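Probable WRKY transcription factor 52 (Arabidopsis thaliana, PDB 4C6S) acts as a transcription factor and disease resistance receptor that pairs with RPS4 to recognise bacterial effectors, its TIR domain being the part described here. Local coordinates at residues V36-D41 with Q51-K56; C9-E14 with S60-P65. One frame throughout, in Å; residues are numbered along the deposited sequence.

Contact 1: residues V36-D41 with Q51-K56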
ATOM      1  N   VAL A  36       7.956  -9.421  11.979  1.00 27.90           N
ATOM      2  CA  VAL A  36       7.070 -10.502  11.584  1.00 25.04           C
ATOM      3  C   VAL A  36       5.666  -9.936  11.633  1.00 25.25           C
ATOM      4  O   VAL A  36       5.419  -8.907  12.278  1.00 25.06           O
ATOM      5  CB  VAL A  36       7.175 -11.726  12.514  1.00 32.52           C
ATOM      6  CG1 VAL A  36       8.601 -12.246  12.557  1.00 42.14           C
ATOM      7  CG2 VAL A  36       6.703 -11.358  13.909  1.00 30.50           C
ATOM      8  N   VAL A  37       4.745 -10.591  10.937  1.00 27.45           N
ATOM      9  CA  VAL A  37       3.368 -10.105  10.902  1.00 24.43           C
ATOM     10  C   VAL A  37       2.462 -11.181  11.480  1.00 24.80           C
ATOM     11  O   VAL A  37       2.601 -12.363  11.150  1.00 27.62           O
ATOM     12  CB  VAL A  37       2.914  -9.753   9.464  1.00 27.99           C
ATOM     13  CG1 VAL A  37       1.457  -9.364   9.460  1.00 25.97           C
ATOM     14  CG2 VAL A  37       3.735  -8.598   8.908  1.00 27.52           C
ATOM     15  N   VAL A  38       1.556 -10.764  12.360  1.00 25.93           N
ATOM     16  CA  VAL A  38       0.547 -11.664  12.909  1.00 32.21           C
ATOM     17  C   VAL A  38      -0.842 -11.177  12.522  1.00 28.49           C
ATOM     18  O   VAL A  38      -1.218 -10.038  12.807  1.00 25.55           O
ATOM     19  CB  VAL A  38       0.650 -11.760  14.435  1.00 36.47           C
ATOM     20  CG1 VAL A  38      -0.527 -12.553  15.001  1.00 40.59           C
ATOM     21  CG2 VAL A  38       1.956 -12.407  14.823  1.00 36.09           C
ATOM     22  N   ASP A  39      -1.592 -12.053  11.859  1.00 31.89           N
ATOM     23  CA  ASP A  39      -2.963 -11.782  11.434  1.00 35.79           C
ATOM     24  C   ASP A  39      -3.869 -12.153  12.604  1.00 33.67           C
ATOM     25  O   ASP A  39      -3.936 -13.318  12.977  1.00 36.02           O
ATOM     26  CB  ASP A  39      -3.261 -12.654  10.195  1.00 40.11           C
ATOM     27  CG  ASP A  39      -4.692 -12.517   9.671  1.00 45.64           C
ATOM     28  OD1 ASP A  39      -5.558 -11.945  10.363  1.00 41.61           O
ATOM     29  OD2 ASP A  39      -4.952 -13.022   8.556  1.00 44.59           O
ATOM     30  N   VAL A  40      -4.579 -11.178  13.178  1.00 24.37           N
ATOM     31  CA  VAL A  40      -5.371 -11.438  14.383  1.00 29.37           C
ATOM     32  C   VAL A  40      -6.664 -12.191  14.069  1.00 33.77           C
ATOM     33  O   VAL A  40      -7.396 -12.572  14.981  1.00 35.39           O
ATOM     34  CB  VAL A  40      -5.718 -10.136  15.166  1.00 29.93           C
ATOM     35  CG1 VAL A  40      -4.450  -9.416  15.605  1.00 29.05           C
ATOM     36  CG2 VAL A  40      -6.583  -9.214  14.314  1.00 29.47           C
ATOM     37  N   ASP A  41      -6.940 -12.398  12.784  1.00 33.39           N
ATOM     38  CA  ASP A  41      -8.176 -13.057  12.366  1.00 40.02           C
ATOM     39  C   ASP A  41      -8.042 -14.575  12.297  1.00 51.63           C
ATOM     40  O   ASP A  41      -8.994 -15.271  11.943  1.00 54.95           O
ATOM     41  CB  ASP A  41      -8.641 -12.530  11.007  1.00 42.03           C
ATOM     42  CG  ASP A  41      -9.237 -11.144  11.094  1.00 41.96           C
ATOM     43  OD1 ASP A  41      -9.865 -10.838  12.126  1.00 42.11           O
ATOM     44  OD2 ASP A  41      -9.084 -10.371  10.130  1.00 40.62           O
ATOM     45  N   GLN A  51       1.895 -16.646  19.648  1.00 65.06           N
ATOM     46  CA  GLN A  51       1.998 -15.736  20.788  1.00 63.71           C
ATOM     47  C   GLN A  51       3.435 -15.340  21.094  1.00 58.05           C
ATOM     48  O   GLN A  51       3.705 -14.201  21.468  1.00 57.37           O
ATOM     49  CB  GLN A  51       1.394 -16.374  22.037  1.00 67.99           C
ATOM     50  CG  GLN A  51      -0.093 -16.160  22.208  1.00 69.42           C
ATOM     51  CD  GLN A  51      -0.579 -16.655  23.551  1.00 71.58           C
ATOM     52  OE1 GLN A  51      -0.096 -17.666  24.060  1.00 71.93           O
ATOM     53  NE2 GLN A  51      -1.527 -15.937  24.142  1.00 70.07           N
ATOM     54  N   ALA A  52       4.346 -16.297  20.947  1.00 52.95           N
ATOM     55  CA  ALA A  52       5.767 -16.072  21.200  1.00 51.07           C
ATOM     56  C   ALA A  52       6.332 -14.925  20.356  1.00 52.73           C
ATOM     57  O   ALA A  52       7.169 -14.158  20.837  1.00 57.77           O
ATOM     58  CB  ALA A  52       6.555 -17.352  20.955  1.00 52.00           C
ATOM     59  N   LYS A  53       5.882 -14.820  19.104  1.00 48.19           N
ATOM     60  CA  LYS A  53       6.314 -13.750  18.203  1.00 47.67           C
ATOM     61  C   LYS A  53       6.017 -12.393  18.829  1.00 46.21           C
ATOM     62  O   LYS A  53       6.840 -11.477  18.783  1.00 51.37           O
ATOM     63  CB  LYS A  53       5.570 -13.830  16.867  1.00 42.75           C
ATOM     64  CG  LYS A  53       5.907 -15.004  15.948  1.00 48.30           C
ATOM     65  CD  LYS A  53       4.739 -15.201  14.977  1.00 51.54           C
ATOM     66  CE  LYS A  53       5.178 -15.452  13.546  1.00 56.35           C
ATOM     67  NZ  LYS A  53       4.099 -15.040  12.584  1.00 55.22           N
ATOM     68  N   ILE A  54       4.824 -12.272  19.402  1.00 39.90           N
ATOM     69  CA  ILE A  54       4.379 -11.014  19.984  1.00 37.03           C
ATOM     70  C   ILE A  54       5.106 -10.778  21.300  1.00 38.26           C
ATOM     71  O   ILE A  54       5.664  -9.707  21.528  1.00 37.82           O
ATOM     72  CB  ILE A  54       2.852 -11.002  20.236  1.00 39.30           C
ATOM     73  CG1 ILE A  54       2.096 -11.444  18.981  1.00 43.23           C
ATOM     74  CG2 ILE A  54       2.387  -9.619  20.670  1.00 38.88           C
ATOM     75  CD1 ILE A  54       0.583 -11.375  19.115  1.00 43.17           C
ATOM     76  N   GLU A  55       5.115 -11.793  22.156  1.00 37.28           N
ATOM     77  CA  GLU A  55       5.757 -11.678  23.458  1.00 39.80           C
ATOM     78  C   GLU A  55       7.243 -11.317  23.379  1.00 41.60           C
ATOM     79  O   GLU A  55       7.737 -10.525  24.182  1.00 50.99           O
ATOM     80  CB  GLU A  55       5.561 -12.974  24.251  1.00 45.04           C
ATOM     81  CG  GLU A  55       4.120 -13.170  24.702  1.00 45.91           C
ATOM     82  CD  GLU A  55       3.857 -14.554  25.251  1.00 54.96           C
ATOM     83  OE1 GLU A  55       4.488 -15.517  24.771  1.00 59.45           O
ATOM     84  OE2 GLU A  55       3.009 -14.673  26.157  1.00 55.43           O
ATOM     85  N   LYS A  56       7.950 -11.888  22.408  1.00 37.05           N
ATOM     86  CA  LYS A  56       9.390 -11.678  22.308  1.00 39.52           C
ATOM     87  C   LYS A  56       9.754 -10.413  21.529  1.00 36.35           C
ATOM     88  O   LYS A  56      10.919 -10.023  21.493  1.00 41.22           O
ATOM     89  CB  LYS A  56      10.075 -12.886  21.671  1.00 42.22           C
ATOM     90  CG  LYS A  56      10.024 -14.157  22.498  1.00 46.21           C
ATOM     91  CD  LYS A  56      10.981 -15.188  21.922  1.00 52.82           C
ATOM     92  CE  LYS A  56      10.979 -16.473  22.731  1.00 60.09           C
ATOM     93  NZ  LYS A  56      11.808 -17.520  22.072  1.00 66.37           N
TER

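Contact 2: residues C9-E14 with S60-P65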
ATOM      1  N   CYS A   9       6.892  -6.811  15.992  1.00 22.51           N
ATOM      2  CA  CYS A   9       5.759  -7.628  15.574  1.00 27.96           C
ATOM      3  C   CYS A   9       4.617  -6.725  15.153  1.00 23.82           C
ATOM      4  O   CYS A   9       4.142  -5.930  15.949  1.00 25.15           O
ATOM      5  CB  CYS A   9       5.288  -8.558  16.690  1.00 34.06           C
ATOM      6  SG  CYS A   9       3.874  -9.591  16.208  1.00 34.06           S
ATOM      7  N   ILE A  10       4.180  -6.856  13.905  1.00 22.24           N
ATOM      8  CA  ILE A  10       3.025  -6.094  13.430  1.00 21.20           C
ATOM      9  C   ILE A  10       1.796  -6.977  13.489  1.00 24.14           C
ATOM     10  O   ILE A  10       1.786  -8.049  12.875  1.00 25.85           O
ATOM     11  CB  ILE A  10       3.200  -5.685  11.970  1.00 21.78           C
ATOM     12  CG1 ILE A  10       4.477  -4.871  11.779  1.00 22.70           C
ATOM     13  CG2 ILE A  10       1.952  -4.896  11.498  1.00 21.19           C
ATOM     14  CD1 ILE A  10       4.927  -4.803  10.318  1.00 23.65           C
ATOM     15  N   SER A  11       0.763  -6.548  14.214  1.00 20.74           N
ATOM     16  CA  SER A  11      -0.496  -7.297  14.238  1.00 21.36           C
ATOM     17  C   SER A  11      -1.534  -6.534  13.425  1.00 25.38           C
ATOM     18  O   SER A  11      -1.535  -5.303  13.430  1.00 26.14           O
ATOM     19  CB  SER A  11      -0.985  -7.494  15.669  1.00 23.84           C
ATOM     20  OG  SER A  11      -0.928  -6.275  16.389  1.00 27.40           O
ATOM     21  N   CYS A  12      -2.400  -7.261  12.719  1.00 22.82           N
ATOM     22  CA  CYS A  12      -3.401  -6.630  11.848  1.00 21.91           C
ATOM     23  C   CYS A  12      -4.539  -7.575  11.545  1.00 26.10           C
ATOM     24  O   CYS A  12      -4.475  -8.765  11.870  1.00 28.13           O
ATOM     25  CB  CYS A  12      -2.760  -6.168  10.523  1.00 20.96           C
ATOM     26  SG  CYS A  12      -2.154  -7.536   9.474  1.00 26.27           S
ATOM     27  N   VAL A  13      -5.590  -7.045  10.918  1.00 24.14           N
ATOM     28  CA  VAL A  13      -6.674  -7.895  10.435  1.00 26.37           C
ATOM     29  C   VAL A  13      -6.346  -8.358   9.013  1.00 25.80           C
ATOM     30  O   VAL A  13      -5.482  -7.786   8.357  1.00 25.31           O
ATOM     31  CB  VAL A  13      -8.030  -7.175  10.482  1.00 28.70           C
ATOM     32  CG1 VAL A  13      -8.357  -6.763  11.913  1.00 30.88           C
ATOM     33  CG2 VAL A  13      -8.007  -5.957   9.579  1.00 28.21           C
ATOM     34  N   GLU A  14      -7.030  -9.395   8.538  1.00 28.25           N
ATOM     35  CA  GLU A  14      -6.642 -10.013   7.270  1.00 28.36           C
ATOM     36  C   GLU A  14      -6.805  -9.071   6.086  1.00 30.23           C
ATOM     37  O   GLU A  14      -6.026  -9.132   5.133  1.00 30.39           O
ATOM     38  CB  GLU A  14      -7.397 -11.328   7.043  1.00 31.87           C
ATOM     39  CG  GLU A  14      -8.886 -11.163   6.848  1.00 53.80           C
ATOM     40  CD  GLU A  14      -9.636 -12.476   6.978  1.00 67.88           C
ATOM     41  OE1 GLU A  14      -8.983 -13.543   6.925  1.00 74.98           O
ATOM     42  OE2 GLU A  14     -10.876 -12.436   7.140  1.00 70.43           O
ATOM     43  N   SER A  60       5.763  -3.739  19.565  1.00 26.08           N
ATOM     44  CA  SER A  60       4.523  -4.290  19.043  1.00 25.19           C
ATOM     45  C   SER A  60       3.774  -3.183  18.320  1.00 25.67           C
ATOM     46  O   SER A  60       3.360  -2.200  18.937  1.00 27.72           O
ATOM     47  CB  SER A  60       3.688  -4.853  20.200  1.00 29.14           C
ATOM     48  OG  SER A  60       2.449  -5.365  19.752  1.00 29.58           O
ATOM     49  N   VAL A  61       3.632  -3.316  17.004  1.00 21.21           N
ATOM     50  CA  VAL A  61       2.894  -2.324  16.222  1.00 19.39           C
ATOM     51  C   VAL A  61       1.521  -2.899  15.903  1.00 22.80           C
ATOM     52  O   VAL A  61       1.414  -3.849  15.122  1.00 23.11           O
ATOM     53  CB  VAL A  61       3.599  -2.016  14.908  1.00 18.83           C
ATOM     54  CG1 VAL A  61       2.755  -1.038  14.069  1.00 21.42           C
ATOM     55  CG2 VAL A  61       4.983  -1.450  15.162  1.00 23.82           C
ATOM     56  N   MET A  62       0.475  -2.340  16.512  1.00 21.83           N
ATOM     57  CA  MET A  62      -0.884  -2.815  16.279  1.00 20.05           C
ATOM     58  C   MET A  62      -1.515  -1.970  15.190  1.00 23.68           C
ATOM     59  O   MET A  62      -1.724  -0.772  15.382  1.00 22.52           O
ATOM     60  CB  MET A  62      -1.716  -2.705  17.555  1.00 22.11           C
ATOM     61  CG  MET A  62      -1.167  -3.589  18.677  1.00 29.79           C
ATOM     62  SD  MET A  62      -2.139  -3.580  20.200  1.00 34.40           S
ATOM     63  CE  MET A  62      -3.730  -3.962  19.567  1.00 47.77           C
ATOM     64  N   VAL A  63      -1.776  -2.576  14.036  1.00 19.11           N
ATOM     65  CA  VAL A  63      -2.452  -1.867  12.955  1.00 19.09           C
ATOM     66  C   VAL A  63      -3.923  -2.166  13.079  1.00 21.19           C
ATOM     67  O   VAL A  63      -4.359  -3.314  12.935  1.00 23.08           O
ATOM     68  CB  VAL A  63      -1.944  -2.304  11.586  1.00 19.75           C
ATOM     69  CG1 VAL A  63      -2.762  -1.616  10.498  1.00 20.57           C
ATOM     70  CG2 VAL A  63      -0.468  -1.957  11.457  1.00 19.18           C
ATOM     71  N   LEU A  64      -4.695  -1.131  13.391  1.00 21.19           N
ATOM     72  CA  LEU A  64      -6.073  -1.311  13.816  1.00 21.09           C
ATOM     73  C   LEU A  64      -7.009  -0.964  12.681  1.00 23.28           C
ATOM     74  O   LEU A  64      -6.695  -0.084  11.870  1.00 22.35           O
ATOM     75  CB  LEU A  64      -6.362  -0.416  15.023  1.00 20.41           C
ATOM     76  CG  LEU A  64      -5.500  -0.778  16.238  1.00 23.34           C
ATOM     77  CD1 LEU A  64      -5.393   0.382  17.211  1.00 24.22           C
ATOM     78  CD2 LEU A  64      -6.059  -2.011  16.938  1.00 25.59           C
ATOM     79  N   PRO A  65      -8.148  -1.675  12.596  1.00 22.48           N
ATOM     80  CA  PRO A  65      -9.149  -1.392  11.558  1.00 27.86           C
ATOM     81  C   PRO A  65      -9.959  -0.162  11.944  1.00 26.11           C
ATOM     82  O   PRO A  65     -11.038  -0.258  12.532  1.00 24.64           O
ATOM     83  CB  PRO A  65     -10.018  -2.648  11.558  1.00 28.08           C
ATOM     84  CG  PRO A  65      -9.932  -3.166  12.971  1.00 23.79           C
ATOM     85  CD  PRO A  65      -8.541  -2.814  13.457  1.00 22.84           C
TER
HETATM   86  O   HOH W   1       1.666  -6.500  17.320  1.00 25.97           O
HETATM   87  O   HOH W   2      -5.746  -4.168  10.871  1.00 27.93           O

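Contact 1: residues V36-D41 with Q51-K56
A chi1 of -70° sets CG of Lys53 anti to its carbonyl carbon, and the chain then bends at chi3 (137°), carrying the amino group towards strand 36-39. On the strand, Val36 turns CG2 into the narrow slot between its own backbone N and carbonyl carbon, where this methyl meets Lys53 CB at 4.0 Å. Further along, the same lysine lays its CD against CG2 of Val38, 3.9 Å away. Both valines cross the lysine chain at a slant; the aliphatic part of Lys53 does the packing and its charged end can stay at the margin. That end, NZ, makes a weak hydrogen bond of 3.4 Å to the carbonyl O of Val37. Val36 and Val38 use their backbone to bond strand 8-12, and the carbonyl of Val37 points to the opposite edge, which within this chain is the outer edge of the sheet; a long cationic side chain suits such a place. The helix belongs to the connection from strand 35-39 to strand 59-65, a beta-alpha-beta crossover of the TIR domain, whose parallel strands follow the flavodoxin-like order 2-1-3-4-5. Ile54 leans inward: its CG1 lies 4.3 Å from Val38 CG2, and its branched chain also touches Cys9 and Val81, as befits a buried apolar residue. Where the strand ends, Asp39 forms an Asx turn, OD1 accepting from Asp41 N at 2.8 Å from above the carboxylate plane. Asp41 in turn makes a salt bridge from OD1 to Lys77 NZ and accepts a hydrogen bond at OD2 from the backbone N of Glu14.

Contact 2: residues C9-E14 with S60-P65
Cys9, Ile10 and Ser11 pair in parallel with Ser60, Val61 and Met62. Direct backbone hydrogen bonds come first: Cys9 O accepts from Val61 N, Val61 O accepts from Ser11 N, and Ser11 O accepts from Val63 N at 2.8 Å, the last nearly in line with its carbonyl. Weaker CA-H...O contacts add to them, Ile10 CA lying 3.2 Å from Val61 O.

Two waters form a second kind of link. One donates to Cys9 O and to Ser60 OG and is also hydrogen-bonded to Ser11 OG at 2.8 Å; Ser11 has its hydroxyl between the backbone N and carbonyl carbon (chi1 47°), which brings OG to this water and within 3.5 Å of Met62 CG. Helix 74-82 covers this face, Val81 over Ser11 and Phe78 over Met62; the small side chain of Ser11 suits a place where the water and the helix lie so near. The other water stands where the strands part: it accepts from Val13 N at 2.9 Å and donates to Val63 O, bridging a 4.4 Å separation of Val13 N and Val63 O.

Apolar contacts make up the rest. Ile10 and Val63 run alongside each other in the same direction, their CG2 methyls 3.8 Å apart; beta-branched residues suit this interior strand pair, and Val21, Leu24 and Leu28 of helix 20-30 pack on Ile10. Beyond the last bridge, Val13 CG1 meets the ring of Pro65 at CG, 4.1 Å away. Because Cys9 O takes both Val61 N and a water, and the parting backbones share the second water, buried polar groups here are satisfied partly by solvent held within the central sheet of the TIR domain.

Strand 8-12 is shared ground between the two contacts, pairing with strand 59-65 in contact 2 and with strand 35-39 of contact 1. Probable hydrogen bonds join them, Val38 N to Ile10 O at 2.8 Å and Val40 N to Cys12 O at 2.7 Å, and the contact centres lie about 9 Å apart. Helix 51-56 runs on into strand 59-65, so contact 1 falls within the chain that separates the two strands of contact 2. Contact 2 is the more central, about 3 Å from the chain centre against 10 Å. A sulfate, probably from the crystallisation liquor, lies about 4 Å from the side chain of Pro65.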